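Local coordinates for cytokinin riboside 5'-monophosphate phosphoribohydrolase (Corynebacterium glutamicum, PDB 5ZBL), which belongs to a family of alpha/beta proteins built on a Rossmann-like parallel sheet flanked by helices, at residues 108-113 and 135-140; 19-24 and 52-57. One frame throughout, in Å; residues are numbered along the deposited sequence.

Contact 1. Residues 108-113 and 135-140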
ATOM      1  N   ASP A 108     -16.465 -10.049   3.515  1.00 38.92           N
ATOM      2  CA  ASP A 108     -17.303  -9.242   4.396  1.00 37.48           C
ATOM      3  C   ASP A 108     -16.448  -8.467   5.337  1.00 36.42           C
ATOM      4  O   ASP A 108     -16.946  -7.629   6.071  1.00 33.85           O
ATOM      5  CB  ASP A 108     -18.311 -10.121   5.130  1.00 41.04           C
ATOM      6  CG  ASP A 108     -19.341 -10.775   4.155  1.00 46.61           C
ATOM      7  OD1 ASP A 108     -20.136 -10.021   3.498  1.00 45.02           O
ATOM      8  OD2 ASP A 108     -19.310 -12.029   4.026  1.00 42.93           O
ATOM      9  N   GLY A 109     -15.139  -8.729   5.284  1.00 37.67           N
ATOM     10  CA  GLY A 109     -14.157  -8.127   6.177  1.00 35.47           C
ATOM     11  C   GLY A 109     -12.755  -8.521   5.719  1.00 32.59           C
ATOM     12  O   GLY A 109     -12.616  -9.417   4.878  1.00 31.77           O
ATOM     13  N   PHE A 110     -11.752  -7.853   6.293  1.00 31.60           N
ATOM     14  CA  PHE A 110     -10.358  -7.932   5.872  1.00 32.50           C
ATOM     15  C   PHE A 110      -9.477  -8.254   7.069  1.00 32.61           C
ATOM     16  O   PHE A 110      -9.655  -7.660   8.142  1.00 34.28           O
ATOM     17  CB  PHE A 110      -9.931  -6.602   5.289  1.00 35.58           C
ATOM     18  CG  PHE A 110     -10.694  -6.202   4.060  1.00 34.94           C
ATOM     19  CD1 PHE A 110     -10.440  -6.813   2.840  1.00 34.84           C
ATOM     20  CD2 PHE A 110     -11.654  -5.210   4.116  1.00 37.35           C
ATOM     21  CE1 PHE A 110     -11.157  -6.463   1.709  1.00 31.75           C
ATOM     22  CE2 PHE A 110     -12.378  -4.834   2.978  1.00 35.50           C
ATOM     23  CZ  PHE A 110     -12.142  -5.479   1.793  1.00 35.51           C
ATOM     24  N   ILE A 111      -8.546  -9.196   6.884  1.00 31.27           N
ATOM     25  CA  ILE A 111      -7.505  -9.496   7.850  1.00 29.03           C
ATOM     26  C   ILE A 111      -6.149  -9.389   7.134  1.00 32.39           C
ATOM     27  O   ILE A 111      -5.947  -9.929   6.046  1.00 29.84           O
ATOM     28  CB  ILE A 111      -7.647 -10.904   8.393  1.00 29.90           C
ATOM     29  CG1 ILE A 111      -8.991 -11.066   9.124  1.00 32.61           C
ATOM     30  CG2 ILE A 111      -6.566 -11.247   9.416  1.00 29.34           C
ATOM     31  CD1 ILE A 111      -9.276 -12.530   9.472  1.00 32.18           C
ATOM     32  N   ALA A 112      -5.219  -8.677   7.765  1.00 32.26           N
ATOM     33  CA  ALA A 112      -3.873  -8.608   7.277  1.00 35.75           C
ATOM     34  C   ALA A 112      -3.019  -9.377   8.297  1.00 36.01           C
ATOM     35  O   ALA A 112      -3.006  -9.038   9.502  1.00 34.55           O
ATOM     36  CB  ALA A 112      -3.418  -7.163   7.089  1.00 31.36           C
ATOM     37  N   MET A 113      -2.395 -10.443   7.796  1.00 33.13           N
ATOM     38  CA  MET A 113      -1.473 -11.252   8.550  1.00 36.79           C
ATOM     39  C   MET A 113      -0.072 -10.780   8.174  1.00 36.84           C
ATOM     40  O   MET A 113       0.104 -10.032   7.226  1.00 32.50           O
ATOM     41  CB  MET A 113      -1.644 -12.723   8.176  1.00 40.19           C
ATOM     42  CG  MET A 113      -3.065 -13.283   8.312  1.00 45.92           C
ATOM     43  SD  MET A 113      -3.126 -15.092   8.525  1.00 45.37           S
ATOM     44  CE  MET A 113      -2.013 -15.666   7.257  1.00 49.49           C
ATOM     45  N   HIS A 135     -16.548   1.222   0.908  1.00 91.82           N
ATOM     46  CA  HIS A 135     -17.042   0.127   1.737  1.00 84.89           C
ATOM     47  C   HIS A 135     -16.898   0.556   3.197  1.00 82.93           C
ATOM     48  O   HIS A 135     -16.112   1.460   3.502  1.00 91.73           O
ATOM     49  CB  HIS A 135     -16.264  -1.173   1.443  1.00 79.92           C
ATOM     50  CG  HIS A 135     -14.931  -1.244   2.110  1.00 76.18           C
ATOM     51  ND1 HIS A 135     -14.797  -1.428   3.468  1.00 72.29           N
ATOM     52  CD2 HIS A 135     -13.676  -1.117   1.622  1.00 78.72           C
ATOM     53  CE1 HIS A 135     -13.518  -1.436   3.788  1.00 72.96           C
ATOM     54  NE2 HIS A 135     -12.815  -1.231   2.687  1.00 78.03           N
ATOM     55  N   GLN A 136     -17.669  -0.067   4.083  1.00 74.60           N
ATOM     56  CA  GLN A 136     -17.430   0.039   5.521  1.00 70.16           C
ATOM     57  C   GLN A 136     -17.488  -1.354   6.138  1.00 60.37           C
ATOM     58  O   GLN A 136     -18.517  -1.793   6.651  1.00 62.91           O
ATOM     59  CB  GLN A 136     -18.361   1.057   6.193  1.00 74.53           C
ATOM     60  CG  GLN A 136     -17.913   2.515   5.968  1.00 83.00           C
ATOM     61  CD  GLN A 136     -17.916   3.382   7.230  1.00 89.98           C
ATOM     62  OE1 GLN A 136     -18.871   3.362   8.015  1.00 93.57           O
ATOM     63  NE2 GLN A 136     -16.846   4.162   7.417  1.00 82.74           N
ATOM     64  N   LYS A 137     -16.337  -2.024   6.064  1.00 46.02           N
ATOM     65  CA  LYS A 137     -16.153  -3.383   6.488  1.00 42.08           C
ATOM     66  C   LYS A 137     -15.009  -3.379   7.485  1.00 39.34           C
ATOM     67  O   LYS A 137     -14.073  -2.632   7.324  1.00 43.21           O
ATOM     68  CB  LYS A 137     -15.801  -4.267   5.287  1.00 44.30           C
ATOM     69  CG  LYS A 137     -16.918  -4.417   4.253  1.00 46.50           C
ATOM     70  CD  LYS A 137     -16.431  -5.147   2.997  1.00 48.36           C
ATOM     71  CE  LYS A 137     -17.587  -5.488   2.050  1.00 46.28           C
ATOM     72  NZ  LYS A 137     -17.091  -6.121   0.798  1.00 47.16           N
ATOM     73  N   PRO A 138     -15.065  -4.225   8.513  1.00 38.68           N
ATOM     74  CA  PRO A 138     -13.972  -4.239   9.505  1.00 37.38           C
ATOM     75  C   PRO A 138     -12.635  -4.642   8.894  1.00 37.15           C
ATOM     76  O   PRO A 138     -12.597  -5.514   8.031  1.00 34.71           O
ATOM     77  CB  PRO A 138     -14.411  -5.290  10.514  1.00 37.78           C
ATOM     78  CG  PRO A 138     -15.423  -6.122   9.802  1.00 39.48           C
ATOM     79  CD  PRO A 138     -16.089  -5.260   8.771  1.00 37.70           C
ATOM     80  N   VAL A 139     -11.580  -3.952   9.310  1.00 39.14           N
ATOM     81  CA  VAL A 139     -10.189  -4.285   8.919  1.00 39.74           C
ATOM     82  C   VAL A 139      -9.465  -4.669  10.198  1.00 41.24           C
ATOM     83  O   VAL A 139      -9.538  -3.947  11.199  1.00 42.07           O
ATOM     84  CB  VAL A 139      -9.504  -3.119   8.254  1.00 35.78           C
ATOM     85  CG1 VAL A 139      -8.077  -3.480   7.827  1.00 40.38           C
ATOM     86  CG2 VAL A 139     -10.336  -2.674   7.069  1.00 36.49           C
ATOM     87  N   ALA A 140      -8.832  -5.840  10.186  1.00 40.25           N
ATOM     88  CA  ALA A 140      -8.177  -6.361  11.374  1.00 39.81           C
ATOM     89  C   ALA A 140      -6.721  -6.692  11.089  1.00 37.40           C
ATOM     90  O   ALA A 140      -6.398  -7.265  10.051  1.00 39.02           O
ATOM     91  CB  ALA A 140      -8.895  -7.590  11.868  1.00 39.64           C
TER
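Phe110 and Ala140 sit at the middle of a short parallel ladder in which three backbone hydrogen bonds join the two segments. Phe110 N donates to Pro138 O at 3.0 Å, Ala140 N to Phe110 O at 2.9 Å, and Ala112 N to Ala140 O, again at 2.9 Å. Phe110 is thus gripped through both its N-H and its carbonyl, and the CA-H groups of Val139 and Ile111 add weaker contacts to the carbonyl oxygens of Phe110 and Ala140.

The Phe110 ring leans back toward the start of the partner segment. Its CE2 lies over one face of the His135 imidazole, 3.6 Å from His135 NE2, with the two ring planes inclined at 51°; His135 is poorly ordered, so this contact is less precisely defined than the ladder. CD2 of the same ring meets Val139 CG2 at 4.1 Å. With CG beside the backbone N (chi1 -66°) and the chain extended beyond it, Lys137 runs its methylenes past the carbonyl of Asp108, CB lying 3.6 Å from Asp108 O. Its ammonium does not reach the Asp108 carboxylate: NZ is held by the carbonyls of Ala104 and Gly107, while Asp108 OD2 is salt-bridged to Arg12.

Further out, Val126 of helix 117-130 packs on Phe110, and Leu123 and Gln130 of that helix on Val139. Ile111 and Ala140 project from the other face of the sheet, against Leu181 and Met185 of helix 178-186. On its other edge strand 110-112 bonds to strand 12-16. Strand 110-112, helix 117-130 and strand 139-142 form a beta-alpha-beta crossover, the repeating unit of the Rossmann-like parallel sheet, which here is covered by helices on both faces.

Contact 2. Residues 19-24 and 52-57. With PO4 (phosphate ion), chain G.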
ATOM      1  N   SER A  19       3.767 -14.134   0.599  1.00 35.27           N
ATOM      2  CA  SER A  19       4.144 -15.302  -0.228  1.00 38.34           C
ATOM      3  C   SER A  19       5.458 -15.880   0.273  1.00 37.48           C
ATOM      4  O   SER A  19       6.014 -16.758  -0.375  1.00 42.99           O
ATOM      5  CB  SER A  19       4.287 -14.927  -1.694  1.00 37.39           C
ATOM      6  OG  SER A  19       5.194 -13.852  -1.764  1.00 43.04           O
ATOM      7  N   ALA A  20       5.969 -15.370   1.394  1.00 36.07           N
ATOM      8  CA  ALA A  20       7.024 -16.039   2.150  1.00 35.53           C
ATOM      9  C   ALA A  20       6.397 -16.619   3.445  1.00 38.33           C
ATOM     10  O   ALA A  20       5.332 -16.193   3.885  1.00 40.52           O
ATOM     11  CB  ALA A  20       8.144 -15.068   2.479  1.00 32.03           C
ATOM     12  N   LEU A  21       7.052 -17.633   4.008  1.00 42.00           N
ATOM     13  CA  LEU A  21       6.671 -18.226   5.287  1.00 39.47           C
ATOM     14  C   LEU A  21       7.150 -17.425   6.453  1.00 36.47           C
ATOM     15  O   LEU A  21       6.593 -17.516   7.548  1.00 40.35           O
ATOM     16  CB  LEU A  21       7.235 -19.642   5.415  1.00 41.82           C
ATOM     17  CG  LEU A  21       6.679 -20.686   4.417  1.00 42.77           C
ATOM     18  CD1 LEU A  21       7.589 -21.901   4.383  1.00 41.22           C
ATOM     19  CD2 LEU A  21       5.243 -21.083   4.747  1.00 40.52           C
ATOM     20  N   GLY A  22       8.202 -16.660   6.260  1.00 36.42           N
ATOM     21  CA  GLY A  22       8.832 -15.977   7.381  1.00 41.63           C
ATOM     22  C   GLY A  22       9.866 -16.872   8.063  1.00 43.11           C
ATOM     23  O   GLY A  22       9.914 -18.070   7.831  1.00 43.13           O
ATOM     24  N   SER A  23      10.665 -16.268   8.934  1.00 45.97           N
ATOM     25  CA  SER A  23      11.863 -16.886   9.471  1.00 49.04           C
ATOM     26  C   SER A  23      11.576 -17.767  10.695  1.00 53.03           C
ATOM     27  O   SER A  23      12.503 -18.338  11.258  1.00 49.36           O
ATOM     28  CB  SER A  23      12.852 -15.792   9.881  1.00 50.60           C
ATOM     29  OG  SER A  23      12.455 -15.205  11.130  1.00 51.10           O
ATOM     30  N   SER A  24      10.323 -17.827  11.153  1.00 52.76           N
ATOM     31  CA  SER A  24       9.936 -18.756  12.229  1.00 47.95           C
ATOM     32  C   SER A  24       8.639 -19.537  11.892  1.00 44.90           C
ATOM     33  O   SER A  24       7.784 -19.078  11.121  1.00 47.02           O
ATOM     34  CB  SER A  24       9.787 -17.983  13.543  1.00 46.67           C
ATOM     35  OG  SER A  24       8.615 -18.404  14.251  1.00 52.35           O
ATOM     36  N   VAL A  52       2.240 -20.602  -2.070  1.00 43.44           N
ATOM     37  CA  VAL A  52       3.491 -20.573  -1.291  1.00 44.01           C
ATOM     38  C   VAL A  52       3.354 -19.558  -0.156  1.00 43.48           C
ATOM     39  O   VAL A  52       2.454 -18.681  -0.144  1.00 38.26           O
ATOM     40  CB  VAL A  52       4.742 -20.258  -2.133  1.00 45.08           C
ATOM     41  CG1 VAL A  52       5.096 -21.456  -3.004  1.00 51.08           C
ATOM     42  CG2 VAL A  52       4.566 -19.003  -2.969  1.00 43.60           C
ATOM     43  N   GLY A  53       4.232 -19.736   0.810  1.00 36.73           N
ATOM     44  CA  GLY A  53       4.225 -18.967   2.004  1.00 38.95           C
ATOM     45  C   GLY A  53       2.951 -19.141   2.786  1.00 34.99           C
ATOM     46  O   GLY A  53       2.304 -20.168   2.715  1.00 38.44           O
ATOM     47  N   LEU A  54       2.610 -18.105   3.526  1.00 32.27           N
ATOM     48  CA  LEU A  54       1.463 -18.112   4.404  1.00 33.56           C
ATOM     49  C   LEU A  54       0.187 -18.072   3.597  1.00 34.49           C
ATOM     50  O   LEU A  54      -0.838 -18.469   4.096  1.00 36.98           O
ATOM     51  CB  LEU A  54       1.512 -16.901   5.331  1.00 35.80           C
ATOM     52  CG  LEU A  54       2.738 -16.756   6.254  1.00 38.01           C
ATOM     53  CD1 LEU A  54       2.467 -15.550   7.133  1.00 35.47           C
ATOM     54  CD2 LEU A  54       3.067 -18.015   7.111  1.00 36.24           C
ATOM     55  N   MET A  55       0.253 -17.579   2.358  1.00 36.72           N
ATOM     56  CA  MET A  55      -0.852 -17.713   1.416  1.00 39.85           C
ATOM     57  C   MET A  55      -1.219 -19.190   1.273  1.00 37.88           C
ATOM     58  O   MET A  55      -2.348 -19.551   1.556  1.00 34.73           O
ATOM     59  CB  MET A  55      -0.543 -17.064   0.068  1.00 40.50           C
ATOM     60  CG  MET A  55      -0.872 -15.570   0.007  1.00 50.27           C
ATOM     61  SD  MET A  55      -0.491 -14.834  -1.625  1.00 55.01           S
ATOM     62  CE  MET A  55      -2.166 -14.748  -2.237  1.00 54.24           C
ATOM     63  N   GLY A  56      -0.248 -20.036   0.922  1.00 37.09           N
ATOM     64  CA  GLY A  56      -0.450 -21.499   0.829  1.00 38.40           C
ATOM     65  C   GLY A  56      -0.921 -22.121   2.150  1.00 39.23           C
ATOM     66  O   GLY A  56      -1.886 -22.887   2.193  1.00 39.49           O
ATOM     67  N   ILE A  57      -0.275 -21.732   3.243  1.00 37.78           N
ATOM     68  CA  ILE A  57      -0.636 -22.251   4.538  1.00 36.16           C
ATOM     69  C   ILE A  57      -2.090 -21.950   4.913  1.00 36.36           C
ATOM     70  O   ILE A  57      -2.797 -22.842   5.383  1.00 37.31           O
ATOM     71  CB  ILE A  57       0.246 -21.657   5.622  1.00 35.64           C
ATOM     72  CG1 ILE A  57       1.713 -22.089   5.454  1.00 41.15           C
ATOM     73  CG2 ILE A  57      -0.279 -22.040   6.983  1.00 36.22           C
ATOM     74  CD1 ILE A  57       1.979 -23.579   5.500  1.00 40.12           C
TER
HETATM   75  P   PO4 G 303       3.926 -10.137  -0.305  1.00 36.81           P
HETATM   76  O1  PO4 G 303       4.833 -11.274   0.068  1.00 34.95           O
HETATM   77  O2  PO4 G 303       3.024 -10.589  -1.434  1.00 38.72           O
HETATM   78  O3  PO4 G 303       3.055  -9.776   0.873  1.00 36.73           O
HETATM   79  O4  PO4 G 303       4.783  -8.997  -0.736  1.00 41.25           O
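Leu21 lies across the first turn of helix 53-64, its CD2 methyl resting 3.6 Å from Gly53 C and 3.7 Å from Ile57 CG1. CG of Leu21 stands beside the backbone N (chi1 -65°), and from there the branch extends over Gly53 to the flank of Ile57. Leu54 answers from the helix: its CD2 approaches the backbone of Leu21, 3.6 Å from Leu21 O, whereas the two leucine CD2 methyls are 4.4 Å apart. Each leucine thus lays a methyl against the main chain of the other segment, and the two side chains only brush one another.

Gly53 makes this closeness possible. Ala20 C comes to 3.5 Å from Gly53 CA, and Gly53, with no side chain, has a positive phi of 62°. Just beyond it, Leu54 N gives a weak hydrogen bond of 3.3 Å to Ala20 O. Val52 enters from the other end of the contact, setting CG2 beside the carbonyl oxygen of Ser19.

Ser19 directs its polar atoms to a phosphate ion, probably from the crystallisation liquor. Its backbone N donates to phosphate O1 at 3.1 Å in a nearly straight bond (172°), and OG, turned between the backbone N and the carbonyl carbon, reaches the same oxygen at 3.2 Å. Gly118 N and Thr119 OG1, at the start of helix 117-130, also hold the ion.

Thr28 of helix 25-40 packs against both Leu21 and Ile57, and Tyr27 against Leu54; Phe163 of the second subunit also touches Leu54. The contact thus brings the loop between strand 12-16 and helix 25-40 onto the N-terminal turn of helix 53-64, which follows strand 44-47, the neighbour of strand 12-16 in the sheet.

Overall arrangement
Contact 1 is a buried part of the central sheet, about 6 Å from the centre of the chain to its own centre; contact 2 lies at the surface, about 14 Å out, and comes within reach of the second subunit. Regular backbone hydrogen bonds between strands dominate the first, whereas the second relies on apolar packing, one weak backbone bond and a bound phosphate. Strand 12-16 connects the two regions: it pairs with strand 110-112 and leads into the loop of contact 2. Helix 117-130 does so too, packing on contact 1 while its beginning shares the phosphate with Ser19. The contacts also touch directly, Met113 CE lying 4.2 Å from Leu54 CB.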